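Local coordinates for periplasmic binding protein component of an ABC type zinc uptake transporter (Synechocystis sp., PDB 2OV3), which probably captures zinc in the periplasm and delivers it to an ABC-type uptake transporter, at residues A[1-6]-A[51-56]; A[58-63]-A[100-105]; A[208-213]-A[250-255]. All blocks are in the same frame, centred on the assembly; numbering follows the deposited sequence.

The three contacts follow the length of the two-lobed molecule. Contact 1 joins two strands of the parallel sheet in the N-terminal lobe, contact 3 sets a helix on the matching sheet of the C-terminal lobe, and their centres lie about 36 Å apart on opposite sides of the middle of the chain. Contact 2 lies between them and contributes His101 to the zinc site. Its centre is about 20 Å from that of contact 1, which it touches where Tyr55 OH packs 4.3 Å from Glu63 CG. Contact 3 stays clear of contact 2, with nearest atoms about 8 Å apart, and the Phe210 side chain is about 14 Å from the metal.

Contact 1: A[1-6]-A[51-56]; sequences DAMDIT and EAEAYV
Met3 holds its CG anti to the backbone N (chi1 -161°), which lays the thioether chain across the arm of Glu53 at about a right angle. Beyond its own CG the Glu53 chain is extended, and the carboxylate ends beside Met3; Glu53 OE2 comes too close to both CG and CE of Met3, 3.0 Å from each, so the placing of the carboxylate against the thioether is doubtful. The backbones grip each other more plainly. Asp4 O accepts Glu53 N at 2.7 Å, and the CA-H of Ala52 points at the same oxygen. Thr6 then gives its N to Ala54 O at 3.1 Å and takes Val56 N on its own O at 2.9 Å, so that its two backbone bonds straddle Tyr55 in the usual parallel-strand pattern. The Thr6 carbonyl also lies over one face of the Tyr55 ring, near the rim. With Thr6 CG2 anti to the backbone N, this methyl reaches Tyr55 CE1 at 3.7 Å, while the phenol OH is held by Ser8. Ile5 CG2 meets Val56 CG2 at 3.7 Å on the other face of the sheet. Met3 also packs on Leu123 and Asp124; with an alanine here, the side of Leu123 that it covers would probably be left with a gap. Strands 3-7 and 54-57 are the two inner strands of the N-terminal lobe's sheet, between 24-28 and 78-81; helix 106-123 covers the face bearing Ile5, Ala54 and Val56, through Leu120, Leu123 and Ile116.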
loop_
_atom_site.group_PDB
_atom_site.type_symbol
_atom_site.label_atom_id
_atom_site.label_comp_id
_atom_site.label_asym_id
_atom_site.label_seq_id
_atom_site.Cartn_x
_atom_site.Cartn_y
_atom_site.Cartn_z
ATOM N N ASP A 1 19.015 8.758 22.576
ATOM C CA ASP A 1 17.557 8.589 22.840
ATOM C C ASP A 1 16.843 8.154 21.557
ATOM O O ASP A 1 17.467 8.053 20.496
ATOM C CB ASP A 1 16.962 9.906 23.348
ATOM C CG ASP A 1 15.663 9.712 24.099
ATOM O OD1 ASP A 1 15.032 10.735 24.446
ATOM O OD2 ASP A 1 15.279 8.546 24.351
ATOM N N ALA A 2 15.538 7.907 21.648
ATOM C CA ALA A 2 14.764 7.467 20.488
ATOM C C ALA A 2 14.893 8.428 19.307
ATOM O O ALA A 2 14.645 9.628 19.432
ATOM C CB ALA A 2 13.301 7.292 20.874
ATOM N N MET A 3 15.281 7.875 18.163
ATOM C CA MET A 3 15.477 8.614 16.920
ATOM C C MET A 3 14.119 8.977 16.300
ATOM O O MET A 3 13.249 8.114 16.177
ATOM C CB MET A 3 16.289 7.724 15.975
ATOM C CG MET A 3 16.974 8.416 14.832
ATOM S SD MET A 3 18.242 7.329 14.106
ATOM C CE MET A 3 19.715 8.018 14.857
ATOM N N ASP A 4 13.933 10.242 15.917
ATOM C CA ASP A 4 12.656 10.670 15.333
ATOM C C ASP A 4 12.599 10.516 13.820
ATOM O O ASP A 4 13.208 11.285 13.072
ATOM C CB ASP A 4 12.339 12.128 15.693
ATOM C CG ASP A 4 11.977 12.308 17.157
ATOM O OD1 ASP A 4 11.143 11.538 17.673
ATOM O OD2 ASP A 4 12.519 13.226 17.795
ATOM N N ILE A 5 11.856 9.521 13.363
ATOM C CA ILE A 5 11.723 9.299 11.935
ATOM C C ILE A 5 10.279 9.582 11.558
ATOM O O ILE A 5 9.363 9.301 12.320
ATOM C CB ILE A 5 12.098 7.848 11.563
ATOM C CG1 ILE A 5 13.598 7.623 11.803
ATOM C CG2 ILE A 5 11.749 7.568 10.105
ATOM C CD1 ILE A 5 13.979 7.514 13.255
ATOM N N THR A 6 10.066 10.169 10.397
ATOM C CA THR A 6 8.702 10.437 9.988
ATOM C C THR A 6 8.416 9.574 8.751
ATOM O O THR A 6 9.329 9.279 7.976
ATOM C CB THR A 6 8.510 11.955 9.683
ATOM O OG1 THR A 6 8.708 12.713 10.887
ATOM C CG2 THR A 6 7.111 12.228 9.160
ATOM N N GLU A 51 12.275 18.276 13.623
ATOM C CA GLU A 51 12.848 17.340 14.583
ATOM C C GLU A 51 13.143 15.987 13.937
ATOM O O GLU A 51 13.917 15.199 14.472
ATOM C CB GLU A 51 11.876 17.133 15.742
ATOM C CG GLU A 51 11.439 18.416 16.411
ATOM C CD GLU A 51 12.579 19.123 17.106
ATOM O OE1 GLU A 51 13.098 18.571 18.104
ATOM O OE2 GLU A 51 12.969 20.228 16.646
ATOM N N ALA A 52 12.523 15.715 12.793
ATOM C CA ALA A 52 12.733 14.440 12.118
ATOM C C ALA A 52 14.173 14.262 11.660
ATOM O O ALA A 52 14.710 15.087 10.918
ATOM C CB ALA A 52 11.792 14.313 10.926
ATOM N N GLU A 53 14.802 13.184 12.111
ATOM C CA GLU A 53 16.176 12.912 11.726
ATOM C C GLU A 53 16.211 12.386 10.301
ATOM O O GLU A 53 17.226 12.482 9.615
ATOM C CB GLU A 53 16.799 11.901 12.676
ATOM C CG GLU A 53 16.948 12.413 14.097
ATOM C CD GLU A 53 17.894 11.553 14.905
ATOM O OE1 GLU A 53 17.853 11.626 16.146
ATOM O OE2 GLU A 53 18.683 10.809 14.287
ATOM N N ALA A 54 15.093 11.819 9.866
ATOM C CA ALA A 54 14.967 11.302 8.511
ATOM C C ALA A 54 13.490 11.179 8.176
ATOM O O ALA A 54 12.631 11.338 9.039
ATOM C CB ALA A 54 15.639 9.937 8.399
ATOM N N TYR A 55 13.209 10.882 6.916
ATOM C CA TYR A 55 11.847 10.711 6.448
ATOM C C TYR A 55 11.860 9.548 5.462
ATOM O O TYR A 55 12.662 9.524 4.526
ATOM C CB TYR A 55 11.367 11.977 5.747
ATOM C CG TYR A 55 9.912 11.957 5.333
ATOM C CD1 TYR A 55 8.974 12.785 5.970
ATOM C CD2 TYR A 55 9.474 11.150 4.269
ATOM C CE1 TYR A 55 7.644 12.819 5.551
ATOM C CE2 TYR A 55 8.142 11.177 3.844
ATOM C CZ TYR A 55 7.239 12.019 4.491
ATOM O OH TYR A 55 5.938 12.086 4.054
ATOM N N VAL A 56 10.979 8.579 5.685
ATOM C CA VAL A 56 10.910 7.422 4.807
ATOM C C VAL A 56 9.876 7.595 3.694
ATOM O O VAL A 56 8.664 7.463 3.916
ATOM C CB VAL A 56 10.552 6.125 5.573
ATOM C CG1 VAL A 56 10.714 4.925 4.647
ATOM C CG2 VAL A 56 11.435 5.970 6.809
#

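Contact 2: A[58-63]-A[100-105]; sequences IGLGFE and PHIWLS. With ZN (zinc ion), chain B.
Phe62 and Trp103 meet obliquely: Phe62 CZ is 3.8 Å from Trp103 CH2, the planes are 57° apart, and Trp103 CZ3 lies over one phenyl face, toward its rim. Pro100 CB touches Phe62 CD1 at 3.9 Å and also packs on Leu60 CB. Farther along, Leu60 CD1 presses on Ile102 CG2 at 3.4 Å. Ile58 CG2 meets Ile102 CD1 at 3.6 Å and comes to the edge of the indole near CE3. No hydrogen bond crosses this apolar seam. The seam borders the zinc site of the periplasmic binding protein, the Phe62 side chain lying about 4 Å from that of His37. His101, beside Pro100 in the chain, binds the zinc ion through NE2 at 2.3 Å, with His37, His165 and a water completing the ligands. Pro100 CG lies over one face of the imidazole, toward its rim, and Asp99 takes a hydrogen bond at ND1, fixing how the ring is turned. On the opposing side a type I' turn from Gly59 to Phe62 presents Leu60 and Phe62. Glu63 holds that loop from behind, with OE2 accepting Ile58 N at 2.6 Å and OE1 accepting Gly59 N on its syn lone pair; Ser8 hydrogen-bonds OE2 as well. The indole NE1 of Trp103 is bonded to the carbonyl of Pro236.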
loop_
_atom_site.group_PDB
_atom_site.type_symbol
_atom_site.label_atom_id
_atom_site.label_comp_id
_atom_site.label_asym_id
_atom_site.label_seq_id
_atom_site.Cartn_x
_atom_site.Cartn_y
_atom_site.Cartn_z
ATOM N N ILE A 58 7.944 6.596 0.218
ATOM C CA ILE A 58 7.463 5.360 -0.384
ATOM C C ILE A 58 8.201 5.326 -1.725
ATOM O O ILE A 58 8.596 4.270 -2.216
ATOM C CB ILE A 58 5.922 5.403 -0.639
ATOM C CG1 ILE A 58 5.165 4.938 0.608
ATOM C CG2 ILE A 58 5.543 4.517 -1.827
ATOM C CD1 ILE A 58 4.625 6.084 1.430
ATOM N N GLY A 59 8.408 6.515 -2.286
ATOM C CA GLY A 59 9.090 6.638 -3.558
ATOM C C GLY A 59 8.111 6.497 -4.706
ATOM O O GLY A 59 6.899 6.546 -4.491
ATOM N N LEU A 60 8.629 6.309 -5.920
ATOM C CA LEU A 60 7.787 6.154 -7.107
ATOM C C LEU A 60 6.799 7.300 -7.264
ATOM O O LEU A 60 5.667 7.106 -7.705
ATOM C CB LEU A 60 7.053 4.819 -7.035
ATOM C CG LEU A 60 8.017 3.641 -7.108
ATOM C CD1 LEU A 60 7.284 2.328 -6.835
ATOM C CD2 LEU A 60 8.659 3.605 -8.471
ATOM N N GLY A 61 7.239 8.498 -6.885
ATOM C CA GLY A 61 6.405 9.677 -6.998
ATOM C C GLY A 61 5.202 9.700 -6.082
ATOM O O GLY A 61 4.208 10.325 -6.409
ATOM N N PHE A 62 5.263 9.042 -4.935
ATOM C CA PHE A 62 4.103 9.054 -4.046
ATOM C C PHE A 62 4.027 10.347 -3.245
ATOM O O PHE A 62 2.944 10.827 -2.945
ATOM C CB PHE A 62 4.175 7.893 -3.069
ATOM C CG PHE A 62 2.922 7.684 -2.269
ATOM C CD1 PHE A 62 1.750 7.300 -2.897
ATOM C CD2 PHE A 62 2.943 7.770 -0.874
ATOM C CE1 PHE A 62 0.607 6.987 -2.146
ATOM C CE2 PHE A 62 1.813 7.462 -0.108
ATOM C CZ PHE A 62 0.643 7.067 -0.748
ATOM N N GLU A 63 5.192 10.888 -2.904
ATOM C CA GLU A 63 5.304 12.094 -2.102
ATOM C C GLU A 63 5.507 13.362 -2.924
ATOM O O GLU A 63 5.714 14.439 -2.370
ATOM C CB GLU A 63 6.472 11.948 -1.119
ATOM C CG GLU A 63 6.311 10.875 -0.045
ATOM C CD GLU A 63 6.592 9.449 -0.527
ATOM O OE1 GLU A 63 7.185 9.271 -1.624
ATOM O OE2 GLU A 63 6.217 8.509 0.218
ATOM N N PRO A 100 2.962 3.481 -7.397
ATOM C CA PRO A 100 3.587 3.588 -6.072
ATOM C C PRO A 100 3.173 2.606 -4.959
ATOM O O PRO A 100 3.897 2.461 -3.973
ATOM C CB PRO A 100 3.295 5.037 -5.691
ATOM C CG PRO A 100 1.904 5.221 -6.223
ATOM C CD PRO A 100 1.962 4.549 -7.597
ATOM N N HIS A 101 2.030 1.936 -5.121
ATOM C CA HIS A 101 1.514 0.996 -4.121
ATOM C C HIS A 101 2.334 -0.286 -3.917
ATOM O O HIS A 101 1.769 -1.383 -3.932
ATOM C CB HIS A 101 0.073 0.592 -4.472
ATOM C CG HIS A 101 -0.794 1.730 -4.915
ATOM N ND1 HIS A 101 -0.877 2.133 -6.232
ATOM C CD2 HIS A 101 -1.602 2.559 -4.218
ATOM C CE1 HIS A 101 -1.700 3.163 -6.324
ATOM N NE2 HIS A 101 -2.151 3.442 -5.116
ATOM N N ILE A 102 3.644 -0.176 -3.715
ATOM C CA ILE A 102 4.453 -1.376 -3.514
ATOM C C ILE A 102 4.415 -1.866 -2.052
ATOM O O ILE A 102 4.828 -2.983 -1.758
ATOM C CB ILE A 102 5.962 -1.155 -3.959
ATOM C CG1 ILE A 102 6.729 -0.284 -2.954
ATOM C CG2 ILE A 102 6.025 -0.489 -5.323
ATOM C CD1 ILE A 102 6.266 1.126 -2.880
ATOM N N TRP A 103 3.890 -1.041 -1.151
ATOM C CA TRP A 103 3.830 -1.407 0.253
ATOM C C TRP A 103 2.787 -2.490 0.571
ATOM O O TRP A 103 2.626 -2.900 1.723
ATOM C CB TRP A 103 3.599 -0.150 1.120
ATOM C CG TRP A 103 2.195 0.387 1.089
ATOM C CD1 TRP A 103 1.141 -0.064 1.822
ATOM C CD2 TRP A 103 1.687 1.435 0.255
ATOM N NE1 TRP A 103 -0.001 0.630 1.499
ATOM C CE2 TRP A 103 0.302 1.556 0.533
ATOM C CE3 TRP A 103 2.257 2.280 -0.708
ATOM C CZ2 TRP A 103 -0.520 2.496 -0.116
ATOM C CZ3 TRP A 103 1.448 3.210 -1.352
ATOM C CH2 TRP A 103 0.070 3.308 -1.055
ATOM N N LEU A 104 2.080 -2.963 -0.446
ATOM C CA LEU A 104 1.082 -3.996 -0.235
ATOM C C LEU A 104 1.589 -5.348 -0.775
ATOM O O LEU A 104 0.848 -6.335 -0.840
ATOM C CB LEU A 104 -0.251 -3.569 -0.884
ATOM C CG LEU A 104 -0.790 -2.253 -0.236
ATOM C CD1 LEU A 104 -1.878 -1.628 -1.081
ATOM C CD2 LEU A 104 -1.320 -2.556 1.182
ATOM N N SER A 105 2.861 -5.383 -1.166
ATOM C CA SER A 105 3.495 -6.618 -1.638
ATOM C C SER A 105 4.447 -7.089 -0.542
ATOM O O SER A 105 5.445 -6.420 -0.249
ATOM C CB SER A 105 4.298 -6.384 -2.929
ATOM O OG SER A 105 5.197 -7.459 -3.176
HETATM ZN ZN ZN B . -3.541 4.824 -3.859
HETATM O O HOH W 1 -4.074 4.390 -1.716
#

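Contact 3: A[208-213]-A[250-255]; sequences MVFGET and QKIANA
In the C-terminal lobe, helix 241-256 lies on the parallel sheet, and Phe210 of strand 208-212 is the side chain that meets it most fully, against Lys251, Ile252 and Ala255. The Ile252 tip comes over the ring: its CD1 sits 4.1 Å from the Phe210 centroid and 21° off the ring normal, a CH-pi contact. Ala255 approaches differently, its CB lying at the ring edge near the plane, 3.8 Å from Phe210 CZ. That methyl also reaches back along the strand to Met208 CB at 3.9 Å. Met208 lies against the face opposite Ile252, with CG 3.5 Å above the Phe210 plane toward its rim, so the phenyl ring is sandwiched between the two side chains. Phe210 CG stands anti to the carbonyl carbon (chi1 -63°), which carries the ring out toward the helix. Of the Lys251 side chain, CB is the part that packs here, 3.9 Å from Phe210 CE2; the rest of its extended chain leads away to a hydrogen bond from NZ to the carbonyl of Leu233. On the same strand, Glu212 OE1 accepts the backbone N of the zinc ligand His165. The axes of 208-212 and 250-255 run nearly antiparallel, at 163°, and come within 9.9 Å, as expected for a helix covering a parallel sheet in an alpha/beta lobe of a solute-binding protein.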
loop_
_atom_site.group_PDB
_atom_site.type_symbol
_atom_site.label_atom_id
_atom_site.label_comp_id
_atom_site.label_asym_id
_atom_site.label_seq_id
_atom_site.Cartn_x
_atom_site.Cartn_y
_atom_site.Cartn_z
ATOM N N MET A 208 -18.344 -9.775 -6.177
ATOM C CA MET A 208 -18.068 -8.746 -5.206
ATOM C C MET A 208 -17.367 -7.539 -5.800
ATOM O O MET A 208 -16.634 -7.633 -6.790
ATOM C CB MET A 208 -17.202 -9.347 -4.099
ATOM C CG MET A 208 -17.161 -8.565 -2.809
ATOM S SD MET A 208 -18.717 -8.699 -1.899
ATOM C CE MET A 208 -18.719 -10.430 -1.470
ATOM N N VAL A 209 -17.607 -6.401 -5.168
ATOM C CA VAL A 209 -17.001 -5.134 -5.545
ATOM C C VAL A 209 -16.232 -4.709 -4.297
ATOM O O VAL A 209 -16.831 -4.473 -3.248
ATOM C CB VAL A 209 -18.078 -4.090 -5.857
ATOM C CG1 VAL A 209 -17.436 -2.720 -6.006
ATOM C CG2 VAL A 209 -18.832 -4.479 -7.122
ATOM N N PHE A 210 -14.909 -4.627 -4.404
ATOM C CA PHE A 210 -14.094 -4.246 -3.260
ATOM C C PHE A 210 -13.727 -2.765 -3.272
ATOM O O PHE A 210 -12.850 -2.345 -4.020
ATOM C CB PHE A 210 -12.824 -5.102 -3.199
ATOM C CG PHE A 210 -13.100 -6.574 -2.993
ATOM C CD1 PHE A 210 -13.110 -7.459 -4.075
ATOM C CD2 PHE A 210 -13.391 -7.073 -1.726
ATOM C CE1 PHE A 210 -13.399 -8.803 -3.900
ATOM C CE2 PHE A 210 -13.680 -8.419 -1.546
ATOM C CZ PHE A 210 -13.684 -9.284 -2.638
ATOM N N GLY A 211 -14.394 -1.977 -2.435
ATOM C CA GLY A 211 -14.103 -0.557 -2.380
ATOM C C GLY A 211 -12.985 -0.292 -1.397
ATOM O O GLY A 211 -12.642 -1.164 -0.598
ATOM N N GLU A 212 -12.403 0.898 -1.444
ATOM C CA GLU A 212 -11.330 1.233 -0.511
ATOM C C GLU A 212 -11.896 2.091 0.628
ATOM O O GLU A 212 -12.804 2.900 0.420
ATOM C CB GLU A 212 -10.202 1.971 -1.246
ATOM C CG GLU A 212 -9.215 1.047 -1.952
ATOM C CD GLU A 212 -9.921 -0.022 -2.784
ATOM O OE1 GLU A 212 -10.687 0.331 -3.713
ATOM O OE2 GLU A 212 -9.719 -1.228 -2.513
ATOM N N THR A 213 -11.349 1.896 1.821
ATOM C CA THR A 213 -11.785 2.595 3.022
ATOM C C THR A 213 -11.656 4.117 2.930
ATOM O O THR A 213 -12.478 4.854 3.475
ATOM C CB THR A 213 -10.967 2.115 4.243
ATOM O OG1 THR A 213 -11.027 0.691 4.333
ATOM C CG2 THR A 213 -11.519 2.691 5.514
ATOM N N GLN A 250 -8.378 -13.303 2.405
ATOM C CA GLN A 250 -9.528 -14.118 2.792
ATOM C C GLN A 250 -10.830 -13.660 2.154
ATOM O O GLN A 250 -11.675 -14.487 1.786
ATOM C CB GLN A 250 -9.683 -14.146 4.320
ATOM C CG GLN A 250 -10.646 -15.226 4.791
ATOM C CD GLN A 250 -10.364 -16.566 4.115
ATOM O OE1 GLN A 250 -9.242 -17.089 4.170
ATOM N NE2 GLN A 250 -11.380 -17.118 3.459
ATOM N N LYS A 251 -11.007 -12.345 2.039
ATOM C CA LYS A 251 -12.217 -11.809 1.415
ATOM C C LYS A 251 -12.160 -12.180 -0.070
ATOM O O LYS A 251 -13.136 -12.686 -0.622
ATOM C CB LYS A 251 -12.286 -10.287 1.594
ATOM C CG LYS A 251 -12.393 -9.844 3.032
ATOM C CD LYS A 251 -12.918 -8.417 3.151
ATOM C CE LYS A 251 -13.224 -8.072 4.611
ATOM N NZ LYS A 251 -13.687 -6.656 4.779
ATOM N N ILE A 252 -11.010 -11.933 -0.702
ATOM C CA ILE A 252 -10.835 -12.274 -2.105
ATOM C C ILE A 252 -11.266 -13.734 -2.249
ATOM O O ILE A 252 -12.181 -14.046 -3.002
ATOM C CB ILE A 252 -9.350 -12.164 -2.575
ATOM C CG1 ILE A 252 -8.852 -10.710 -2.514
ATOM C CG2 ILE A 252 -9.208 -12.738 -3.988
ATOM C CD1 ILE A 252 -9.703 -9.714 -3.279
ATOM N N ALA A 253 -10.625 -14.618 -1.491
ATOM C CA ALA A 253 -10.921 -16.044 -1.539
ATOM C C ALA A 253 -12.391 -16.390 -1.361
ATOM O O ALA A 253 -12.912 -17.254 -2.062
ATOM C CB ALA A 253 -10.081 -16.792 -0.506
ATOM N N ASN A 254 -13.069 -15.731 -0.431
ATOM C CA ASN A 254 -14.483 -16.027 -0.233
ATOM C C ASN A 254 -15.280 -15.671 -1.474
ATOM O O ASN A 254 -16.263 -16.328 -1.809
ATOM C CB ASN A 254 -15.048 -15.252 0.960
ATOM C CG ASN A 254 -14.483 -15.727 2.272
ATOM O OD1 ASN A 254 -14.110 -16.893 2.412
ATOM N ND2 ASN A 254 -14.422 -14.835 3.249
ATOM N N ALA A 255 -14.829 -14.630 -2.161
ATOM C CA ALA A 255 -15.497 -14.155 -3.358
ATOM C C ALA A 255 -15.091 -14.879 -4.648
ATOM O O ALA A 255 -15.912 -15.029 -5.555
ATOM C CB ALA A 255 -15.258 -12.661 -3.505
#